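Local coordinates for MutT/nudix family protein (PDB 2FML) that is of unknown function but, as a Nudix-family protein with a predicted NrtR-type winged-helix domain, may recognise nucleotide derivatives and bind DNA, at residues 55-60 / 132-137; 70-75 / 143-148. All coordinates share one frame; numbering follows the deposited sequence.

Contact 1: residues 55-60 / 132-137; sequences QLKVLL and IGEEPL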
ATOM      1  N   GLN A  55     -17.559 -21.143  -6.906  1.00 59.27           N
ATOM      2  CA  GLN A  55     -17.770 -20.311  -5.715  1.00 60.05           C
ATOM      3  C   GLN A  55     -16.459 -19.670  -5.329  1.00 57.34           C
ATOM      4  O   GLN A  55     -15.512 -20.388  -5.068  1.00 56.61           O
ATOM      5  CB  GLN A  55     -18.322 -21.129  -4.523  1.00 58.99           C
ATOM      6  CG  GLN A  55     -19.828 -20.914  -4.139  1.00 64.86           C
ATOM      7  CD  GLN A  55     -20.610 -22.258  -3.705  1.00 66.29           C
ATOM      8  OE1 GLN A  55     -20.120 -23.050  -2.874  1.00 73.75           O
ATOM      9  NE2 GLN A  55     -21.826 -22.482  -4.284  1.00 69.98           N
ATOM     10  N   LEU A  56     -16.410 -18.332  -5.337  1.00 55.41           N
ATOM     11  CA  LEU A  56     -15.373 -17.602  -4.636  1.00 55.43           C
ATOM     12  C   LEU A  56     -15.662 -17.717  -3.142  1.00 55.23           C
ATOM     13  O   LEU A  56     -16.810 -17.663  -2.716  1.00 54.69           O
ATOM     14  CB  LEU A  56     -15.367 -16.132  -4.999  1.00 55.16           C
ATOM     15  CG  LEU A  56     -14.960 -15.634  -6.384  1.00 55.83           C
ATOM     16  CD1 LEU A  56     -15.170 -14.088  -6.405  1.00 55.81           C
ATOM     17  CD2 LEU A  56     -13.523 -15.963  -6.735  1.00 55.47           C
ATOM     18  N   LYS A  57     -14.629 -17.915  -2.342  1.00 54.44           N
ATOM     19  CA  LYS A  57     -14.818 -17.929  -0.898  1.00 53.56           C
ATOM     20  C   LYS A  57     -13.779 -17.017  -0.240  1.00 53.22           C
ATOM     21  O   LYS A  57     -12.736 -16.719  -0.818  1.00 53.38           O
ATOM     22  CB  LYS A  57     -14.765 -19.358  -0.329  1.00 53.16           C
ATOM     23  CG  LYS A  57     -15.560 -20.398  -1.076  1.00 53.11           C
ATOM     24  CD  LYS A  57     -16.036 -21.509  -0.174  1.00 51.02           C
ATOM     25  CE  LYS A  57     -16.653 -22.631  -0.988  1.00 54.70           C
ATOM     26  NZ  LYS A  57     -17.083 -23.865  -0.224  1.00 54.76           N
ATOM     27  N   VAL A  58     -14.093 -16.547   0.965  1.00 52.75           N
ATOM     28  CA  VAL A  58     -13.191 -15.707   1.728  1.00 52.01           C
ATOM     29  C   VAL A  58     -13.166 -16.241   3.178  1.00 51.79           C
ATOM     30  O   VAL A  58     -14.204 -16.658   3.691  1.00 50.89           O
ATOM     31  CB  VAL A  58     -13.630 -14.217   1.670  1.00 52.47           C
ATOM     32  CG1 VAL A  58     -15.066 -14.046   2.236  1.00 52.17           C
ATOM     33  CG2 VAL A  58     -12.565 -13.301   2.414  1.00 51.14           C
ATOM     34  N   LEU A  59     -11.988 -16.295   3.796  1.00 50.50           N
ATOM     35  CA  LEU A  59     -11.881 -16.862   5.132  1.00 51.26           C
ATOM     36  C   LEU A  59     -12.226 -15.788   6.193  1.00 52.38           C
ATOM     37  O   LEU A  59     -11.685 -14.673   6.124  1.00 51.93           O
ATOM     38  CB  LEU A  59     -10.472 -17.418   5.371  1.00 51.37           C
ATOM     39  CG  LEU A  59     -10.225 -18.214   6.639  1.00 51.01           C
ATOM     40  CD1 LEU A  59      -8.911 -18.903   6.545  1.00 53.93           C
ATOM     41  CD2 LEU A  59     -10.212 -17.205   7.806  1.00 54.99           C
ATOM     42  N   LEU A  60     -13.110 -16.132   7.129  1.00 51.76           N
ATOM     43  CA  LEU A  60     -13.491 -15.236   8.260  1.00 53.16           C
ATOM     44  C   LEU A  60     -13.348 -16.043   9.535  1.00 53.64           C
ATOM     45  O   LEU A  60     -13.455 -17.250   9.507  1.00 53.15           O
ATOM     46  CB  LEU A  60     -14.939 -14.740   8.170  1.00 51.11           C
ATOM     47  CG  LEU A  60     -15.334 -13.861   6.993  1.00 50.76           C
ATOM     48  CD1 LEU A  60     -16.780 -13.373   7.116  1.00 53.82           C
ATOM     49  CD2 LEU A  60     -14.356 -12.634   6.870  1.00 50.32           C
ATOM     50  N   ILE A 132      -5.318 -18.522  -2.758  1.00 56.93           N
ATOM     51  CA  ILE A 132      -4.830 -19.808  -2.291  1.00 58.05           C
ATOM     52  C   ILE A 132      -5.860 -20.913  -2.598  1.00 58.83           C
ATOM     53  O   ILE A 132      -6.914 -20.636  -3.169  1.00 58.07           O
ATOM     54  CB  ILE A 132      -4.448 -19.762  -0.756  1.00 59.19           C
ATOM     55  CG1 ILE A 132      -5.669 -19.481   0.155  1.00 58.92           C
ATOM     56  CG2 ILE A 132      -3.367 -18.676  -0.505  1.00 59.90           C
ATOM     57  CD1 ILE A 132      -5.632 -20.237   1.508  1.00 57.40           C
ATOM     58  N   GLY A 133      -5.529 -22.165  -2.278  1.00 58.95           N
ATOM     59  CA  GLY A 133      -6.508 -23.238  -2.327  1.00 58.77           C
ATOM     60  C   GLY A 133      -7.425 -23.164  -1.124  1.00 59.04           C
ATOM     61  O   GLY A 133      -7.128 -22.467  -0.144  1.00 58.55           O
ATOM     62  N   GLU A 134      -8.544 -23.883  -1.217  1.00 59.43           N
ATOM     63  CA  GLU A 134      -9.514 -24.041  -0.149  1.00 59.90           C
ATOM     64  C   GLU A 134      -8.980 -25.059   0.859  1.00 60.83           C
ATOM     65  O   GLU A 134      -9.447 -26.209   0.919  1.00 60.92           O
ATOM     66  CB  GLU A 134     -10.870 -24.501  -0.705  1.00 59.36           C
ATOM     67  CG  GLU A 134     -12.057 -24.122   0.193  1.00 60.11           C
ATOM     68  CD  GLU A 134     -13.431 -24.575  -0.311  1.00 61.02           C
ATOM     69  OE1 GLU A 134     -13.638 -24.771  -1.521  1.00 61.45           O
ATOM     70  OE2 GLU A 134     -14.347 -24.719   0.529  1.00 63.57           O
ATOM     71  N   GLU A 135      -7.995 -24.627   1.656  1.00 61.53           N
ATOM     72  CA  GLU A 135      -7.290 -25.512   2.607  1.00 61.69           C
ATOM     73  C   GLU A 135      -8.198 -25.918   3.747  1.00 60.81           C
ATOM     74  O   GLU A 135      -9.166 -25.205   4.035  1.00 60.66           O
ATOM     75  CB  GLU A 135      -6.057 -24.844   3.210  1.00 62.12           C
ATOM     76  CG  GLU A 135      -5.312 -23.908   2.316  1.00 66.17           C
ATOM     77  CD  GLU A 135      -4.008 -24.449   1.844  1.00 73.10           C
ATOM     78  OE1 GLU A 135      -2.968 -23.904   2.283  1.00 75.59           O
ATOM     79  OE2 GLU A 135      -4.018 -25.408   1.043  1.00 75.94           O
ATOM     80  N   PRO A 136      -7.905 -27.075   4.383  1.00 60.03           N
ATOM     81  CA  PRO A 136      -8.456 -27.383   5.708  1.00 59.61           C
ATOM     82  C   PRO A 136      -8.038 -26.319   6.742  1.00 58.92           C
ATOM     83  O   PRO A 136      -6.942 -25.736   6.684  1.00 58.68           O
ATOM     84  CB  PRO A 136      -7.845 -28.754   6.061  1.00 59.41           C
ATOM     85  CG  PRO A 136      -6.670 -28.873   5.199  1.00 60.53           C
ATOM     86  CD  PRO A 136      -7.035 -28.160   3.904  1.00 60.85           C
ATOM     87  N   LEU A 137      -8.936 -26.052   7.667  1.00 58.16           N
ATOM     88  CA  LEU A 137      -8.781 -24.899   8.532  1.00 57.38           C
ATOM     89  C   LEU A 137      -8.745 -25.441   9.957  1.00 57.52           C
ATOM     90  O   LEU A 137      -9.487 -26.343  10.254  1.00 57.72           O
ATOM     91  CB  LEU A 137      -9.985 -23.965   8.324  1.00 55.46           C
ATOM     92  CG  LEU A 137     -10.238 -23.422   6.926  1.00 52.50           C
ATOM     93  CD1 LEU A 137     -11.452 -22.459   6.930  1.00 45.83           C
ATOM     94  CD2 LEU A 137      -8.982 -22.703   6.384  1.00 44.23           C
TER
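K57 and L59 point from the same side of strand 55-60 of the Nudix mixed beta-sheet onto the loop 132-137, which leaves strand 123-131 on its way to strand 143-154. One residue meets a carboxylate, the other a methyl group, and no backbone hydrogen bond joins the two segments.

The polar half is a salt bridge. K57 NZ donates to E134 OE2 at 3.0 Å, coming in on the syn side but 33° out of the carboxylate plane. Both chains run extended beyond CG and pass each other at a slant, so the aliphatic end of the lysine also lies against the acid, K57 CE being 3.5 Å from E134 OE2. E134 is the centre of an inverse gamma turn, and a chi1 of -155° swings its CG away from the backbone N, carrying the extended chain to the strand. Its other oxygen, OE1, takes a hydrogen bond from N50 ND2, so the lysine and the asparagine share the carboxylate between them.

The apolar half lies one strand repeat further on. L59 is buried, touching L46 and V146 as well, while L137 also leans on W148 and V99. The two leucines reach tip to tip, L59 CD1 standing 3.8 Å from L137 CD2.

Contact 2: residues 70-75 / 143-148; sequences NSWALP and AKEVHW
W72 brings the far end of its indole against E145 and H147, joining strand 72-78 to strand 143-154 in the Nudix sheet, where both flank strand 55-63. Side chains alone make this contact, since the intervening strand keeps the two backbones apart.

The close part gathers round one corner of the six-membered ring. E145 OE1 sits at the indole edge near its plane, 3.2 Å from W72 CH2, with the carboxylate turned 49° from the ring. The glutamate chain bends at chi2 (-144°), which turns its carboxylate back to the indole rim; E145 CB lies just outside the same corner, 3.6 Å from W72 CH2. H147 meets the indole rim to rim: the centroids are 5.5 Å apart and the planes inclined at 41°. From the imidazole's side, W72 CH2 lies at the edge, in plane. F149 adds an edge-to-face contact to the tryptophan, and H162 stacks on the histidine.

Towards solvent the contact thins to a single pair of exposed side chains. N70 and K144 slant past one another without a hydrogen bond; the lysine, kinked at chi3, passes its aliphatic part by the amide and leaves K144 CD 3.4 Å from N70 OD1.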
ATOM      1  N   ASN A  70     -17.474 -12.297  19.415  1.00 55.08           N
ATOM      2  CA  ASN A  70     -18.528 -12.996  18.696  1.00 55.07           C
ATOM      3  C   ASN A  70     -18.872 -12.438  17.312  1.00 54.11           C
ATOM      4  O   ASN A  70     -19.705 -12.986  16.595  1.00 54.53           O
ATOM      5  CB  ASN A  70     -19.787 -13.132  19.591  1.00 54.57           C
ATOM      6  CG  ASN A  70     -19.573 -14.097  20.768  1.00 56.81           C
ATOM      7  OD1 ASN A  70     -18.660 -14.916  20.764  1.00 55.34           O
ATOM      8  ND2 ASN A  70     -20.427 -13.988  21.783  1.00 58.67           N
ATOM      9  N   SER A  71     -18.228 -11.353  16.924  1.00 54.57           N
ATOM     10  CA  SER A  71     -18.396 -10.827  15.593  1.00 54.90           C
ATOM     11  C   SER A  71     -17.482 -11.648  14.654  1.00 55.06           C
ATOM     12  O   SER A  71     -16.472 -12.164  15.089  1.00 54.99           O
ATOM     13  CB  SER A  71     -18.037  -9.333  15.550  1.00 54.37           C
ATOM     14  OG  SER A  71     -18.963  -8.553  16.274  1.00 58.45           O
ATOM     15  N   TRP A  72     -17.842 -11.716  13.378  1.00 55.31           N
ATOM     16  CA  TRP A  72     -16.979 -12.247  12.341  1.00 56.87           C
ATOM     17  C   TRP A  72     -16.008 -11.166  11.865  1.00 56.22           C
ATOM     18  O   TRP A  72     -16.305  -9.972  11.895  1.00 56.48           O
ATOM     19  CB  TRP A  72     -17.799 -12.854  11.167  1.00 57.10           C
ATOM     20  CG  TRP A  72     -18.687 -13.964  11.630  1.00 56.38           C
ATOM     21  CD1 TRP A  72     -19.991 -13.841  12.067  1.00 56.64           C
ATOM     22  CD2 TRP A  72     -18.351 -15.363  11.761  1.00 57.48           C
ATOM     23  NE1 TRP A  72     -20.473 -15.067  12.450  1.00 56.49           N
ATOM     24  CE2 TRP A  72     -19.505 -16.022  12.253  1.00 57.89           C
ATOM     25  CE3 TRP A  72     -17.195 -16.125  11.497  1.00 56.01           C
ATOM     26  CZ2 TRP A  72     -19.531 -17.410  12.505  1.00 59.00           C
ATOM     27  CZ3 TRP A  72     -17.231 -17.503  11.732  1.00 57.43           C
ATOM     28  CH2 TRP A  72     -18.392 -18.134  12.215  1.00 57.98           C
ATOM     29  N   ALA A  73     -14.828 -11.607  11.457  1.00 54.88           N
ATOM     30  CA  ALA A  73     -13.728 -10.711  11.302  1.00 55.21           C
ATOM     31  C   ALA A  73     -12.708 -11.348  10.351  1.00 55.68           C
ATOM     32  O   ALA A  73     -12.688 -12.553  10.217  1.00 56.70           O
ATOM     33  CB  ALA A  73     -13.084 -10.438  12.694  1.00 53.77           C
ATOM     34  N   LEU A  74     -11.833 -10.558   9.733  1.00 56.17           N
ATOM     35  CA  LEU A  74     -10.587 -11.153   9.157  1.00 57.50           C
ATOM     36  C   LEU A  74      -9.659 -11.682  10.233  1.00 57.96           C
ATOM     37  O   LEU A  74      -9.628 -11.154  11.372  1.00 59.66           O
ATOM     38  CB  LEU A  74      -9.821 -10.173   8.228  1.00 57.02           C
ATOM     39  CG  LEU A  74     -10.691  -9.536   7.105  1.00 57.86           C
ATOM     40  CD1 LEU A  74     -10.059  -8.250   6.547  1.00 58.03           C
ATOM     41  CD2 LEU A  74     -10.998 -10.543   5.937  1.00 57.83           C
ATOM     42  N   PRO A  75      -8.877 -12.720   9.897  1.00 58.68           N
ATOM     43  CA  PRO A  75      -7.828 -13.130  10.820  1.00 58.52           C
ATOM     44  C   PRO A  75      -6.753 -12.024  10.844  1.00 59.56           C
ATOM     45  O   PRO A  75      -6.517 -11.410   9.835  1.00 58.95           O
ATOM     46  CB  PRO A  75      -7.268 -14.394  10.165  1.00 58.00           C
ATOM     47  CG  PRO A  75      -7.631 -14.277   8.722  1.00 59.25           C
ATOM     48  CD  PRO A  75      -8.920 -13.541   8.672  1.00 58.04           C
ATOM     49  N   ALA A 143     -10.061 -17.748  18.075  1.00 63.13           N
ATOM     50  CA  ALA A 143     -11.045 -17.879  17.052  1.00 62.63           C
ATOM     51  C   ALA A 143     -12.001 -18.934  17.510  1.00 62.82           C
ATOM     52  O   ALA A 143     -11.579 -20.074  17.779  1.00 63.81           O
ATOM     53  CB  ALA A 143     -10.382 -18.270  15.750  1.00 62.42           C
ATOM     54  N   LYS A 144     -13.270 -18.550  17.639  1.00 62.53           N
ATOM     55  CA  LYS A 144     -14.352 -19.456  18.077  1.00 62.61           C
ATOM     56  C   LYS A 144     -14.770 -20.342  16.911  1.00 61.63           C
ATOM     57  O   LYS A 144     -15.239 -21.441  17.080  1.00 61.91           O
ATOM     58  CB  LYS A 144     -15.579 -18.647  18.510  1.00 62.83           C
ATOM     59  CG  LYS A 144     -15.922 -18.665  19.968  1.00 64.22           C
ATOM     60  CD  LYS A 144     -17.280 -17.992  20.175  1.00 66.61           C
ATOM     61  CE  LYS A 144     -18.431 -18.983  20.300  1.00 67.87           C
ATOM     62  NZ  LYS A 144     -19.588 -18.339  21.012  1.00 67.63           N
ATOM     63  N   GLU A 145     -14.645 -19.811  15.714  1.00 60.92           N
ATOM     64  CA  GLU A 145     -14.892 -20.555  14.496  1.00 60.07           C
ATOM     65  C   GLU A 145     -14.048 -19.923  13.417  1.00 58.80           C
ATOM     66  O   GLU A 145     -13.644 -18.753  13.518  1.00 58.88           O
ATOM     67  CB  GLU A 145     -16.329 -20.419  14.047  1.00 60.20           C
ATOM     68  CG  GLU A 145     -17.354 -20.764  15.061  1.00 62.81           C
ATOM     69  CD  GLU A 145     -18.508 -21.414  14.394  1.00 66.98           C
ATOM     70  OE1 GLU A 145     -19.419 -20.667  13.949  1.00 68.63           O
ATOM     71  OE2 GLU A 145     -18.475 -22.666  14.286  1.00 65.91           O
ATOM     72  N   VAL A 146     -13.787 -20.714  12.396  1.00 57.02           N
ATOM     73  CA  VAL A 146     -13.020 -20.290  11.237  1.00 56.60           C
ATOM     74  C   VAL A 146     -13.649 -21.009  10.038  1.00 54.74           C
ATOM     75  O   VAL A 146     -13.833 -22.214  10.049  1.00 52.28           O
ATOM     76  CB  VAL A 146     -11.443 -20.526  11.374  1.00 56.36           C
ATOM     77  CG1 VAL A 146     -11.085 -22.001  11.368  1.00 56.09           C
ATOM     78  CG2 VAL A 146     -10.722 -19.805  10.244  1.00 57.49           C
ATOM     79  N   HIS A 147     -14.020 -20.246   9.023  1.00 53.46           N
ATOM     80  CA  HIS A 147     -14.760 -20.844   7.908  1.00 52.60           C
ATOM     81  C   HIS A 147     -14.405 -20.116   6.658  1.00 52.79           C
ATOM     82  O   HIS A 147     -14.113 -18.908   6.673  1.00 53.27           O
ATOM     83  CB  HIS A 147     -16.270 -20.706   8.097  1.00 51.48           C
ATOM     84  CG  HIS A 147     -16.824 -21.418   9.290  1.00 52.23           C
ATOM     85  ND1 HIS A 147     -17.501 -20.761  10.305  1.00 53.61           N
ATOM     86  CD2 HIS A 147     -16.832 -22.737   9.620  1.00 51.26           C
ATOM     87  CE1 HIS A 147     -17.899 -21.650  11.206  1.00 52.53           C
ATOM     88  NE2 HIS A 147     -17.487 -22.848  10.826  1.00 53.06           N
ATOM     89  N   TRP A 148     -14.514 -20.839   5.557  1.00 53.44           N
ATOM     90  CA  TRP A 148     -14.518 -20.264   4.227  1.00 52.74           C
ATOM     91  C   TRP A 148     -15.946 -19.808   3.971  1.00 53.13           C
ATOM     92  O   TRP A 148     -16.843 -20.627   3.822  1.00 54.09           O
ATOM     93  CB  TRP A 148     -14.126 -21.355   3.197  1.00 51.79           C
ATOM     94  CG  TRP A 148     -12.648 -21.651   3.155  1.00 51.08           C
ATOM     95  CD1 TRP A 148     -12.002 -22.823   3.556  1.00 50.95           C
ATOM     96  CD2 TRP A 148     -11.620 -20.779   2.664  1.00 52.20           C
ATOM     97  NE1 TRP A 148     -10.650 -22.691   3.371  1.00 50.98           N
ATOM     98  CE2 TRP A 148     -10.391 -21.461   2.805  1.00 49.97           C
ATOM     99  CE3 TRP A 148     -11.620 -19.472   2.127  1.00 52.46           C
ATOM    100  CZ2 TRP A 148      -9.182 -20.892   2.427  1.00 49.93           C
ATOM    101  CZ3 TRP A 148     -10.418 -18.911   1.736  1.00 52.56           C
ATOM    102  CH2 TRP A 148      -9.207 -19.651   1.864  1.00 51.80           C
TER

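Overall arrangement
Strand 55-63 lies behind both contacts: it supplies residues 55-60 to contact 1 and, in the sheet, runs between the two strands that contact 2 bridges. Contact 1 is partly buried and divides its work between an ion pair and a leucine pair; contact 2 is nearer the surface, relying on an aromatic edge and polar side chains with no hydrogen bond across it. Their centres are 13 Å apart and the two are directly joined. L60 N probably bonds to H147 O as part of the antiparallel strand pairing, W148 NE1 probably reaches E135 O in the loop, and L59 CD2 packs 3.6 Å from V146 CG2.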